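Local coordinates for diguanylate cyclase TpbB (Pseudomonas aeruginosa PAO1, PDB 7A7E), which catalyses the condensation of two GTP molecules into cyclic di-GMP through its cytoplasmic GGDEF domain, within a membrane signalling system that modulates c-di-GMP levels and is important in biofilm formation, at residues D23-L28 against V77-A82; F33-L38 against A159-A164; G87-S92 against V105-L110. All blocks are in the same frame, centred on the assembly; numbering follows the deposited sequence.

Interaction 1: residues D23-L28 against V77-A82; sequences DSLTSL and VLVNIA
L78 is the first residue of helix segment 77-82 to meet the loop: its CB and CD1 both touch the CD2 branch of L25, with CB at 3.9 Å from L25 CD2, and the two side chains cross at about a right angle. L78 also leans on F62, R97 and D101, and D101 is one of the magnesium ligands along with S59. One residue further on, V79 offers its CG2 methyl, which lies 3.8 Å from L25 CD1 and also near the L25 carbonyl oxygen and T26 CG2. L25 gets there with CG anti to its own N (chi1 -178°), its two methyls parting to take V79 and L78 separately. A turn later comes A82, whose CB sits 3.6 Å from L28 CD1 and 4.0 Å from T26 CB. The loop that presents these groups is tied around D23, in the DxLT sequence familiar from GGDEF domains. D23 OD1 accepts T26 OG1 at 2.7 Å through its syn lone pair, and takes L28 N from above the carboxylate plane at 3.1 Å. No hydrogen bond crosses between the two segments, so methyl contacts join loop to helix, while D23 OD1 holds the two residues that meet A82 and D23 OD2 anchors the loop to strand 94-99 through a salt bridge with R97.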
ATOM      1  N   ASP A  23      -3.525 -12.858   9.030  1.00108.14           N
ATOM      2  CA  ASP A  23      -3.603 -12.263  10.363  1.00107.33           C
ATOM      3  C   ASP A  23      -5.054 -12.237  10.851  1.00110.10           C
ATOM      4  O   ASP A  23      -5.973 -11.968  10.075  1.00101.31           O
ATOM      5  CB  ASP A  23      -2.891 -10.901  10.445  1.00105.86           C
ATOM      6  CG  ASP A  23      -3.507  -9.791   9.600  1.00105.53           C
ATOM      7  OD1 ASP A  23      -4.607 -10.003   9.055  1.00115.75           O
ATOM      8  OD2 ASP A  23      -2.880  -8.712   9.488  1.00 94.16           O
ATOM      9  N   SER A  24      -5.233 -12.507  12.152  1.00112.20           N
ATOM     10  CA  SER A  24      -6.538 -12.685  12.772  1.00112.55           C
ATOM     11  C   SER A  24      -7.380 -11.409  12.717  1.00116.71           C
ATOM     12  O   SER A  24      -8.593 -11.503  12.547  1.00121.98           O
ATOM     13  CB  SER A  24      -6.408 -13.219  14.175  1.00116.30           C
ATOM     14  OG  SER A  24      -5.330 -12.593  14.855  1.00121.36           O
ATOM     15  N   LEU A  25      -6.742 -10.234  12.856  1.00109.36           N
ATOM     16  CA  LEU A  25      -7.455  -8.963  12.836  1.00 96.22           C
ATOM     17  C   LEU A  25      -8.173  -8.766  11.499  1.00 93.37           C
ATOM     18  O   LEU A  25      -9.386  -8.578  11.501  1.00 95.96           O
ATOM     19  CB  LEU A  25      -6.515  -7.791  13.155  1.00 94.66           C
ATOM     20  CG  LEU A  25      -7.176  -6.410  13.199  1.00 90.20           C
ATOM     21  CD1 LEU A  25      -8.212  -6.331  14.305  1.00 87.50           C
ATOM     22  CD2 LEU A  25      -6.145  -5.305  13.369  1.00 97.86           C
ATOM     23  N   THR A  26      -7.433  -8.837  10.375  1.00 87.49           N
ATOM     24  CA  THR A  26      -7.903  -8.292   9.103  1.00 80.16           C
ATOM     25  C   THR A  26      -8.113  -9.375   8.045  1.00 79.56           C
ATOM     26  O   THR A  26      -8.693  -9.071   7.000  1.00 72.42           O
ATOM     27  CB  THR A  26      -7.004  -7.169   8.553  1.00 80.32           C
ATOM     28  OG1 THR A  26      -5.721  -7.676   8.187  1.00 79.80           O
ATOM     29  CG2 THR A  26      -6.820  -6.000   9.495  1.00 80.05           C
ATOM     30  N   SER A  27      -7.631 -10.604   8.321  1.00 81.59           N
ATOM     31  CA  SER A  27      -7.746 -11.803   7.485  1.00 86.24           C
ATOM     32  C   SER A  27      -6.821 -11.767   6.265  1.00 85.66           C
ATOM     33  O   SER A  27      -6.990 -12.559   5.333  1.00 86.18           O
ATOM     34  CB  SER A  27      -9.166 -12.109   7.055  1.00 88.66           C
ATOM     35  OG  SER A  27     -10.091 -11.847   8.094  1.00112.27           O
ATOM     36  N   LEU A  28      -5.833 -10.864   6.293  1.00 74.10           N
ATOM     37  CA  LEU A  28      -4.975 -10.565   5.157  1.00 59.41           C
ATOM     38  C   LEU A  28      -3.674 -11.358   5.258  1.00 52.68           C
ATOM     39  O   LEU A  28      -3.120 -11.501   6.346  1.00 49.53           O
ATOM     40  CB  LEU A  28      -4.674  -9.065   5.209  1.00 60.36           C
ATOM     41  CG  LEU A  28      -5.840  -8.098   5.017  1.00 59.57           C
ATOM     42  CD1 LEU A  28      -5.432  -6.649   5.236  1.00 58.15           C
ATOM     43  CD2 LEU A  28      -6.440  -8.291   3.635  1.00 55.19           C
ATOM     44  N   VAL A  77      -9.729   1.204  12.851  1.00 58.12           N
ATOM     45  CA  VAL A  77      -9.114   1.908  11.736  1.00 53.92           C
ATOM     46  C   VAL A  77      -8.370   0.927  10.811  1.00 53.20           C
ATOM     47  O   VAL A  77      -8.490   1.012   9.588  1.00 49.54           O
ATOM     48  CB  VAL A  77      -8.236   3.073  12.236  1.00 50.58           C
ATOM     49  CG1 VAL A  77      -7.333   3.612  11.138  1.00 50.41           C
ATOM     50  CG2 VAL A  77      -9.058   4.195  12.864  1.00 46.75           C
ATOM     51  N   LEU A  78      -7.638  -0.039  11.378  1.00 52.09           N
ATOM     52  CA  LEU A  78      -6.926  -0.998  10.546  1.00 53.60           C
ATOM     53  C   LEU A  78      -7.914  -1.808   9.715  1.00 51.82           C
ATOM     54  O   LEU A  78      -7.733  -1.990   8.506  1.00 55.21           O
ATOM     55  CB  LEU A  78      -6.062  -1.912  11.419  1.00 56.78           C
ATOM     56  CG  LEU A  78      -4.835  -1.245  12.038  1.00 58.07           C
ATOM     57  CD1 LEU A  78      -3.809  -2.289  12.415  1.00 64.29           C
ATOM     58  CD2 LEU A  78      -4.215  -0.262  11.065  1.00 61.66           C
ATOM     59  N   VAL A  79      -8.968  -2.279  10.381  1.00 52.70           N
ATOM     60  CA  VAL A  79      -9.937  -3.142   9.724  1.00 51.65           C
ATOM     61  C   VAL A  79     -10.594  -2.379   8.578  1.00 49.01           C
ATOM     62  O   VAL A  79     -10.670  -2.887   7.458  1.00 47.40           O
ATOM     63  CB  VAL A  79     -10.934  -3.726  10.736  1.00 46.76           C
ATOM     64  CG1 VAL A  79     -12.236  -4.118  10.069  1.00 45.79           C
ATOM     65  CG2 VAL A  79     -10.307  -4.928  11.422  1.00 47.43           C
ATOM     66  N   ASN A  80     -10.984  -1.132   8.865  1.00 46.76           N
ATOM     67  CA  ASN A  80     -11.553  -0.248   7.866  1.00 47.96           C
ATOM     68  C   ASN A  80     -10.598  -0.051   6.691  1.00 46.65           C
ATOM     69  O   ASN A  80     -11.014  -0.174   5.539  1.00 44.59           O
ATOM     70  CB  ASN A  80     -12.022   1.071   8.476  1.00 52.00           C
ATOM     71  CG  ASN A  80     -13.449   0.982   8.971  1.00 58.05           C
ATOM     72  OD1 ASN A  80     -13.711   0.427  10.041  1.00 60.14           O
ATOM     73  ND2 ASN A  80     -14.374   1.539   8.201  1.00 55.33           N
ATOM     74  N   ILE A  81      -9.328   0.259   6.990  1.00 44.12           N
ATOM     75  CA  ILE A  81      -8.365   0.565   5.944  1.00 41.64           C
ATOM     76  C   ILE A  81      -8.262  -0.642   5.027  1.00 40.79           C
ATOM     77  O   ILE A  81      -8.393  -0.519   3.803  1.00 40.29           O
ATOM     78  CB  ILE A  81      -6.992   0.952   6.526  1.00 43.55           C
ATOM     79  CG1 ILE A  81      -7.007   2.376   7.082  1.00 45.75           C
ATOM     80  CG2 ILE A  81      -5.905   0.795   5.471  1.00 45.57           C
ATOM     81  CD1 ILE A  81      -5.913   2.648   8.070  1.00 47.44           C
ATOM     82  N   ALA A  82      -8.032  -1.796   5.660  1.00 38.16           N
ATOM     83  CA  ALA A  82      -7.999  -3.070   4.975  1.00 38.56           C
ATOM     84  C   ALA A  82      -9.225  -3.245   4.070  1.00 46.08           C
ATOM     85  O   ALA A  82      -9.058  -3.575   2.900  1.00 44.60           O
ATOM     86  CB  ALA A  82      -7.877  -4.143   6.011  1.00 37.91           C
TER

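Interaction 2: residues F33-L38 against A159-A164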
ATOM      1  N   PHE A  33       3.898 -14.466   2.109  1.00 57.92           N
ATOM      2  CA  PHE A  33       2.944 -14.790   1.065  1.00 58.59           C
ATOM      3  C   PHE A  33       3.135 -13.811  -0.085  1.00 56.59           C
ATOM      4  O   PHE A  33       3.336 -14.214  -1.236  1.00 57.24           O
ATOM      5  CB  PHE A  33       1.519 -14.650   1.613  1.00 60.52           C
ATOM      6  CG  PHE A  33       0.485 -15.349   0.778  1.00 58.95           C
ATOM      7  CD1 PHE A  33      -0.063 -14.720  -0.326  1.00 62.35           C
ATOM      8  CD2 PHE A  33       0.094 -16.648   1.067  1.00 65.31           C
ATOM      9  CE1 PHE A  33      -0.998 -15.368  -1.118  1.00 61.11           C
ATOM     10  CE2 PHE A  33      -0.843 -17.298   0.278  1.00 65.10           C
ATOM     11  CZ  PHE A  33      -1.382 -16.654  -0.813  1.00 64.03           C
ATOM     12  N   PHE A  34       3.107 -12.523   0.281  1.00 51.61           N
ATOM     13  CA  PHE A  34       3.131 -11.445  -0.688  1.00 50.67           C
ATOM     14  C   PHE A  34       4.354 -11.575  -1.591  1.00 54.09           C
ATOM     15  O   PHE A  34       4.260 -11.364  -2.799  1.00 56.75           O
ATOM     16  CB  PHE A  34       3.061 -10.088   0.010  1.00 49.19           C
ATOM     17  CG  PHE A  34       2.911  -8.924  -0.937  1.00 54.41           C
ATOM     18  CD1 PHE A  34       4.028  -8.316  -1.502  1.00 56.43           C
ATOM     19  CD2 PHE A  34       1.654  -8.441  -1.282  1.00 56.65           C
ATOM     20  CE1 PHE A  34       3.889  -7.254  -2.382  1.00 54.69           C
ATOM     21  CE2 PHE A  34       1.512  -7.376  -2.160  1.00 56.10           C
ATOM     22  CZ  PHE A  34       2.632  -6.778  -2.700  1.00 57.40           C
ATOM     23  N   GLU A  35       5.496 -11.940  -1.005  1.00 52.69           N
ATOM     24  CA  GLU A  35       6.728 -11.995  -1.765  1.00 59.01           C
ATOM     25  C   GLU A  35       6.645 -13.112  -2.800  1.00 62.08           C
ATOM     26  O   GLU A  35       7.104 -12.944  -3.931  1.00 65.27           O
ATOM     27  CB  GLU A  35       7.911 -12.203  -0.826  1.00 70.62           C
ATOM     28  CG  GLU A  35       8.053 -11.094   0.194  1.00 94.49           C
ATOM     29  CD  GLU A  35       9.460 -10.887   0.729  1.00108.87           C
ATOM     30  OE1 GLU A  35      10.320 -11.757   0.454  1.00106.31           O
ATOM     31  OE2 GLU A  35       9.693  -9.849   1.413  1.00118.41           O
ATOM     32  N   GLY A  36       6.065 -14.252  -2.403  1.00 59.34           N
ATOM     33  CA  GLY A  36       6.039 -15.400  -3.293  1.00 57.50           C
ATOM     34  C   GLY A  36       5.176 -15.085  -4.507  1.00 56.38           C
ATOM     35  O   GLY A  36       5.598 -15.232  -5.659  1.00 54.02           O
ATOM     36  N   ARG A  37       3.980 -14.584  -4.196  1.00 51.55           N
ATOM     37  CA  ARG A  37       3.046 -14.144  -5.213  1.00 56.17           C
ATOM     38  C   ARG A  37       3.725 -13.153  -6.156  1.00 51.92           C
ATOM     39  O   ARG A  37       3.655 -13.306  -7.372  1.00 50.19           O
ATOM     40  CB  ARG A  37       1.756 -13.620  -4.573  1.00 58.28           C
ATOM     41  CG  ARG A  37       0.682 -14.693  -4.424  1.00 67.54           C
ATOM     42  CD  ARG A  37      -0.658 -14.352  -5.064  1.00 64.32           C
ATOM     43  NE  ARG A  37      -0.507 -13.853  -6.429  1.00 69.44           N
ATOM     44  CZ  ARG A  37      -1.410 -13.099  -7.053  1.00 71.14           C
ATOM     45  NH1 ARG A  37      -2.531 -12.777  -6.416  1.00 62.72           N
ATOM     46  NH2 ARG A  37      -1.180 -12.674  -8.297  1.00 56.56           N
ATOM     47  N   LEU A  38       4.390 -12.144  -5.584  1.00 53.31           N
ATOM     48  CA  LEU A  38       5.061 -11.136  -6.388  1.00 48.56           C
ATOM     49  C   LEU A  38       6.133 -11.805  -7.234  1.00 46.80           C
ATOM     50  O   LEU A  38       6.286 -11.466  -8.403  1.00 53.74           O
ATOM     51  CB  LEU A  38       5.680 -10.064  -5.487  1.00 48.56           C
ATOM     52  CG  LEU A  38       6.604  -9.074  -6.196  1.00 46.31           C
ATOM     53  CD1 LEU A  38       5.845  -8.277  -7.244  1.00 48.21           C
ATOM     54  CD2 LEU A  38       7.252  -8.130  -5.201  1.00 47.43           C
ATOM     55  N   ALA A 159      13.930  -5.667  -4.967  1.00 49.89           N
ATOM     56  CA  ALA A 159      14.208  -4.335  -5.475  1.00 49.02           C
ATOM     57  C   ALA A 159      12.910  -3.540  -5.548  1.00 50.37           C
ATOM     58  O   ALA A 159      12.828  -2.405  -5.078  1.00 56.13           O
ATOM     59  CB  ALA A 159      14.849  -4.449  -6.833  1.00 43.27           C
ATOM     60  N   LEU A 160      11.912  -4.126  -6.202  1.00 46.06           N
ATOM     61  CA  LEU A 160      10.594  -3.478  -6.406  1.00 46.81           C
ATOM     62  C   LEU A 160      10.025  -3.066  -5.059  1.00 45.14           C
ATOM     63  O   LEU A 160       9.637  -1.928  -4.912  1.00 44.63           O
ATOM     64  CB  LEU A 160       9.661  -4.482  -7.076  1.00 54.76           C
ATOM     65  CG  LEU A 160       9.507  -4.336  -8.582  1.00 51.64           C
ATOM     66  CD1 LEU A 160       8.818  -5.548  -9.156  1.00 50.09           C
ATOM     67  CD2 LEU A 160       8.738  -3.083  -8.920  1.00 53.88           C
ATOM     68  N   LEU A 161       9.916  -4.023  -4.156  1.00 46.49           N
ATOM     69  CA  LEU A 161       9.468  -3.770  -2.796  1.00 49.45           C
ATOM     70  C   LEU A 161      10.213  -2.571  -2.207  1.00 54.59           C
ATOM     71  O   LEU A 161       9.580  -1.582  -1.826  1.00 55.40           O
ATOM     72  CB  LEU A 161       9.734  -5.022  -1.953  1.00 52.24           C
ATOM     73  CG  LEU A 161       8.656  -6.107  -1.986  1.00 52.44           C
ATOM     74  CD1 LEU A 161       9.245  -7.433  -1.512  1.00 50.72           C
ATOM     75  CD2 LEU A 161       7.448  -5.697  -1.140  1.00 47.56           C
ATOM     76  N   HIS A 162      11.555  -2.672  -2.144  1.00 52.86           N
ATOM     77  CA  HIS A 162      12.396  -1.609  -1.616  1.00 46.87           C
ATOM     78  C   HIS A 162      11.992  -0.259  -2.212  1.00 43.70           C
ATOM     79  O   HIS A 162      11.820   0.725  -1.486  1.00 37.85           O
ATOM     80  CB  HIS A 162      13.898  -1.909  -1.804  1.00 52.94           C
ATOM     81  CG  HIS A 162      14.750  -0.857  -1.164  1.00 57.84           C
ATOM     82  ND1 HIS A 162      14.933  -0.782   0.220  1.00 61.52           N
ATOM     83  CD2 HIS A 162      15.366   0.232  -1.681  1.00 51.64           C
ATOM     84  CE1 HIS A 162      15.661   0.282   0.510  1.00 57.65           C
ATOM     85  NE2 HIS A 162      15.933   0.924  -0.639  1.00 54.27           N
ATOM     86  N   ASP A 163      11.829  -0.227  -3.540  1.00 42.83           N
ATOM     87  CA  ASP A 163      11.605   1.028  -4.239  1.00 48.11           C
ATOM     88  C   ASP A 163      10.290   1.648  -3.778  1.00 47.41           C
ATOM     89  O   ASP A 163      10.229   2.848  -3.489  1.00 51.69           O
ATOM     90  CB  ASP A 163      11.735   0.860  -5.756  1.00 53.91           C
ATOM     91  CG  ASP A 163      13.166   0.658  -6.236  1.00 63.89           C
ATOM     92  OD1 ASP A 163      14.066   0.470  -5.383  1.00 63.26           O
ATOM     93  OD2 ASP A 163      13.380   0.692  -7.469  1.00 77.98           O
ATOM     94  N   ALA A 164       9.252   0.811  -3.697  1.00 43.72           N
ATOM     95  CA  ALA A 164       7.949   1.261  -3.238  1.00 43.81           C
ATOM     96  C   ALA A 164       8.069   1.781  -1.809  1.00 41.29           C
ATOM     97  O   ALA A 164       7.580   2.863  -1.508  1.00 40.85           O
ATOM     98  CB  ALA A 164       6.943   0.138  -3.342  1.00 42.55           C
TER
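F34 and L38 both swing CG anti to the backbone N (chi1 -173° and 171°), and this sends the ring of one and the methyls of the other toward L161 on the helix segment 159-164. L161 holds its CG anti to its carbonyl carbon, beside its own N, and its branches divide the work. CD2 approaches the F34 ring obliquely, 4.1 Å from F34 CE1, while CG lies 4.0 Å from L38 CD2; in both pairs the side chains slide past each other in opposite directions. The third neighbour is E35, whose extended chain reaches across at about a right angle and brings OE2 to 3.8 Å from L161 CD1. That carboxylate also has R31 as a long, weak ionic partner. The axes of segments 33-38 and 159-164 come within 11.9 Å, their N-to-C directions 120° apart, and side chains, not backbone, do the bridging. This is helix-helix packing on one face of the central sheet of the GGDEF domain: from helix 31-47, F34 and L38 rest on V54 of strand 51-59 and L106 of strand 102-110; from helix 157-174, L161 packs on F56, and L160 settles on A148 and Y150 of strand 143-150.

Interaction 3: residues G87-S92 against V105-L110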
ATOM      1  N   GLY A  87     -11.421  -2.774  -1.476  1.00 54.08           N
ATOM      2  CA  GLY A  87     -12.588  -2.235  -2.145  1.00 48.84           C
ATOM      3  C   GLY A  87     -12.248  -1.678  -3.521  1.00 47.21           C
ATOM      4  O   GLY A  87     -13.131  -1.363  -4.304  1.00 47.89           O
ATOM      5  N   GLN A  88     -10.958  -1.560  -3.817  1.00 49.93           N
ATOM      6  CA  GLN A  88     -10.532  -0.755  -4.945  1.00 52.09           C
ATOM      7  C   GLN A  88      -9.740  -1.629  -5.906  1.00 52.71           C
ATOM      8  O   GLN A  88      -9.349  -1.192  -6.987  1.00 51.29           O
ATOM      9  CB  GLN A  88      -9.721   0.434  -4.430  1.00 52.66           C
ATOM     10  CG  GLN A  88     -10.244   1.751  -4.959  1.00 54.03           C
ATOM     11  CD  GLN A  88     -11.644   2.010  -4.467  1.00 54.74           C
ATOM     12  OE1 GLN A  88     -12.082   1.468  -3.456  1.00 55.12           O
ATOM     13  NE2 GLN A  88     -12.351   2.875  -5.173  1.00 62.81           N
ATOM     14  N   LEU A  89      -9.520  -2.872  -5.485  1.00 53.95           N
ATOM     15  CA  LEU A  89      -8.727  -3.817  -6.245  1.00 58.65           C
ATOM     16  C   LEU A  89      -9.626  -4.618  -7.181  1.00 63.83           C
ATOM     17  O   LEU A  89     -10.847  -4.487  -7.167  1.00 69.11           O
ATOM     18  CB  LEU A  89      -8.023  -4.741  -5.252  1.00 59.04           C
ATOM     19  CG  LEU A  89      -7.107  -4.034  -4.259  1.00 56.64           C
ATOM     20  CD1 LEU A  89      -6.188  -5.033  -3.586  1.00 54.10           C
ATOM     21  CD2 LEU A  89      -6.294  -2.972  -4.973  1.00 54.43           C
ATOM     22  N   ARG A  90      -8.990  -5.447  -8.004  1.00 63.65           N
ATOM     23  CA  ARG A  90      -9.712  -6.406  -8.812  1.00 62.07           C
ATOM     24  C   ARG A  90      -9.342  -7.795  -8.299  1.00 57.69           C
ATOM     25  O   ARG A  90      -8.347  -7.949  -7.598  1.00 52.68           O
ATOM     26  CB  ARG A  90      -9.451  -6.114 -10.296  1.00 66.43           C
ATOM     27  CG  ARG A  90      -8.129  -6.661 -10.809  1.00 76.28           C
ATOM     28  CD  ARG A  90      -7.719  -6.108 -12.156  1.00 82.79           C
ATOM     29  NE  ARG A  90      -7.263  -4.730 -12.060  1.00 84.86           N
ATOM     30  CZ  ARG A  90      -5.993  -4.351 -11.988  1.00 81.90           C
ATOM     31  NH1 ARG A  90      -5.010  -5.241 -11.994  1.00 79.20           N
ATOM     32  NH2 ARG A  90      -5.719  -3.067 -11.916  1.00 73.98           N
ATOM     33  N   GLU A  91     -10.168  -8.794  -8.629  1.00 62.29           N
ATOM     34  CA  GLU A  91     -10.055 -10.123  -8.052  1.00 61.08           C
ATOM     35  C   GLU A  91      -8.627 -10.631  -8.202  1.00 59.64           C
ATOM     36  O   GLU A  91      -8.196 -11.532  -7.484  1.00 70.92           O
ATOM     37  CB  GLU A  91     -11.092 -11.055  -8.684  1.00 66.96           C
ATOM     38  CG  GLU A  91     -12.535 -10.666  -8.379  1.00 81.71           C
ATOM     39  CD  GLU A  91     -12.941 -10.593  -6.909  1.00 90.72           C
ATOM     40  OE1 GLU A  91     -12.510 -11.467  -6.108  1.00101.71           O
ATOM     41  OE2 GLU A  91     -13.700  -9.665  -6.563  1.00 86.63           O
ATOM     42  N   SER A  92      -7.894 -10.000  -9.121  1.00 51.50           N
ATOM     43  CA  SER A  92      -6.600 -10.486  -9.556  1.00 46.67           C
ATOM     44  C   SER A  92      -5.466  -9.898  -8.699  1.00 47.66           C
ATOM     45  O   SER A  92      -4.397 -10.505  -8.589  1.00 49.07           O
ATOM     46  CB  SER A  92      -6.470 -10.247 -11.038  1.00 46.02           C
ATOM     47  OG  SER A  92      -6.480  -8.862 -11.364  1.00 54.59           O
ATOM     48  N   VAL A 105       0.583  -4.052  -1.656  1.00 42.05           N
ATOM     49  CA  VAL A 105      -0.467  -4.311  -2.622  1.00 46.13           C
ATOM     50  C   VAL A 105       0.141  -4.637  -3.978  1.00 48.84           C
ATOM     51  O   VAL A 105       0.918  -3.840  -4.512  1.00 50.80           O
ATOM     52  CB  VAL A 105      -1.422  -3.115  -2.753  1.00 46.80           C
ATOM     53  CG1 VAL A 105      -2.319  -3.281  -3.977  1.00 45.19           C
ATOM     54  CG2 VAL A 105      -2.232  -2.891  -1.482  1.00 45.14           C
ATOM     55  N   LEU A 106      -0.283  -5.779  -4.541  1.00 46.53           N
ATOM     56  CA  LEU A 106       0.195  -6.229  -5.838  1.00 45.15           C
ATOM     57  C   LEU A 106      -0.899  -6.007  -6.866  1.00 44.01           C
ATOM     58  O   LEU A 106      -2.004  -6.501  -6.665  1.00 43.86           O
ATOM     59  CB  LEU A 106       0.524  -7.716  -5.763  1.00 46.55           C
ATOM     60  CG  LEU A 106       0.815  -8.338  -7.119  1.00 47.74           C
ATOM     61  CD1 LEU A 106       2.012  -7.655  -7.749  1.00 53.11           C
ATOM     62  CD2 LEU A 106       1.056  -9.825  -6.983  1.00 45.20           C
ATOM     63  N   LEU A 107      -0.566  -5.255  -7.932  1.00 44.19           N
ATOM     64  CA  LEU A 107      -1.486  -4.921  -9.016  1.00 42.41           C
ATOM     65  C   LEU A 107      -0.985  -5.602 -10.279  1.00 44.47           C
ATOM     66  O   LEU A 107      -0.080  -5.102 -10.944  1.00 46.57           O
ATOM     67  CB  LEU A 107      -1.543  -3.408  -9.271  1.00 39.06           C
ATOM     68  CG  LEU A 107      -2.120  -2.481  -8.196  1.00 40.01           C
ATOM     69  CD1 LEU A 107      -2.419  -1.102  -8.775  1.00 39.47           C
ATOM     70  CD2 LEU A 107      -3.379  -3.033  -7.554  1.00 39.58           C
ATOM     71  N   ALA A 108      -1.566  -6.765 -10.566  1.00 48.84           N
ATOM     72  CA  ALA A 108      -1.182  -7.591 -11.696  1.00 50.27           C
ATOM     73  C   ALA A 108      -2.454  -8.207 -12.256  1.00 54.89           C
ATOM     74  O   ALA A 108      -3.360  -8.491 -11.481  1.00 59.50           O
ATOM     75  CB  ALA A 108      -0.232  -8.667 -11.239  1.00 46.62           C
ATOM     76  N   PRO A 109      -2.609  -8.347 -13.594  1.00 57.46           N
ATOM     77  CA  PRO A 109      -1.762  -7.658 -14.565  1.00 57.00           C
ATOM     78  C   PRO A 109      -2.183  -6.195 -14.660  1.00 57.20           C
ATOM     79  O   PRO A 109      -3.222  -5.791 -14.127  1.00 52.28           O
ATOM     80  CB  PRO A 109      -2.187  -8.335 -15.866  1.00 58.47           C
ATOM     81  CG  PRO A 109      -3.653  -8.585 -15.636  1.00 54.06           C
ATOM     82  CD  PRO A 109      -3.628  -9.180 -14.249  1.00 56.97           C
ATOM     83  N   LEU A 110      -1.356  -5.422 -15.371  1.00 56.22           N
ATOM     84  CA  LEU A 110      -1.550  -3.989 -15.460  1.00 53.11           C
ATOM     85  C   LEU A 110      -1.487  -3.578 -16.921  1.00 54.00           C
ATOM     86  O   LEU A 110      -0.541  -3.943 -17.625  1.00 53.30           O
ATOM     87  CB  LEU A 110      -0.394  -3.322 -14.710  1.00 53.79           C
ATOM     88  CG  LEU A 110      -0.335  -1.802 -14.721  1.00 49.63           C
ATOM     89  CD1 LEU A 110      -1.576  -1.281 -14.019  1.00 54.51           C
ATOM     90  CD2 LEU A 110       0.920  -1.282 -14.033  1.00 47.00           C
TER
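The R90 guanidinium has the A108 carbonyl at its edge, with A108 C in its plane and A108 O close to it, 3.7 Å from R90 NH1. The P109 carbonyl comes in obliquely instead; its oxygen is 2.8 Å from R90 NH1, but the angle is too poor for a hydrogen bond. The stronger partner of this NH1 is D93, the residue after segment 87-92, with which it makes a salt bridge. A bend at chi3 (73°) in the otherwise long arginine chain delivers the group to A108 and the corner at P109, and R90 also touches I119 of helix 113-126. Two residues along, S92 OG is placed to donate to A108 O at 3.1 Å, although crowding against R90 in the model leaves this bond doubtful. S92 OG lies near P109 CD too, beside a proline ring that follows a cis peptide bond. Beside this polar edge the contact is apolar. L89 sends CD2 to the strand, 3.9 Å from L107 CD2 with the two chains at about a right angle, and 4.1 Å from V105 CG1. V95 of strand 94-99 backs L89 and V105, while I119 backs L107. D93 OD1, the oxygen that pairs with R90 NH1, also receives a weak hydrogen bond from A108 N. Polar groups therefore gather about A108 and the corner at P109, with the leucine-valine patch behind them, and the positive guanidinium, beside two carbonyl oxygens, would be steadied mainly by D93.

Overall arrangement
All three contacts belong to one GGDEF domain built round a five-stranded mixed sheet. The centres of interactions 1 and 2 lie about 20 Å apart. Interaction 3 is centred about 17 Å from the centre of interaction 1, and about 14 Å separates the centres of the other pair. Interactions 2 and 3 touch at strand 102-110, where the ring of F34 lies against the backbone of V105 and L106. Interaction 1 closes before interaction 3 opens, each using helix 62-86 or the loop after it; interaction 2 crosses interaction 1 along the chain and encloses interaction 3. Helix 31-47 is thus tied to the late helix 157-174, whereas its preceding loop meets mid-chain helix 62-86, close to the magnesium ligands S59 and D101.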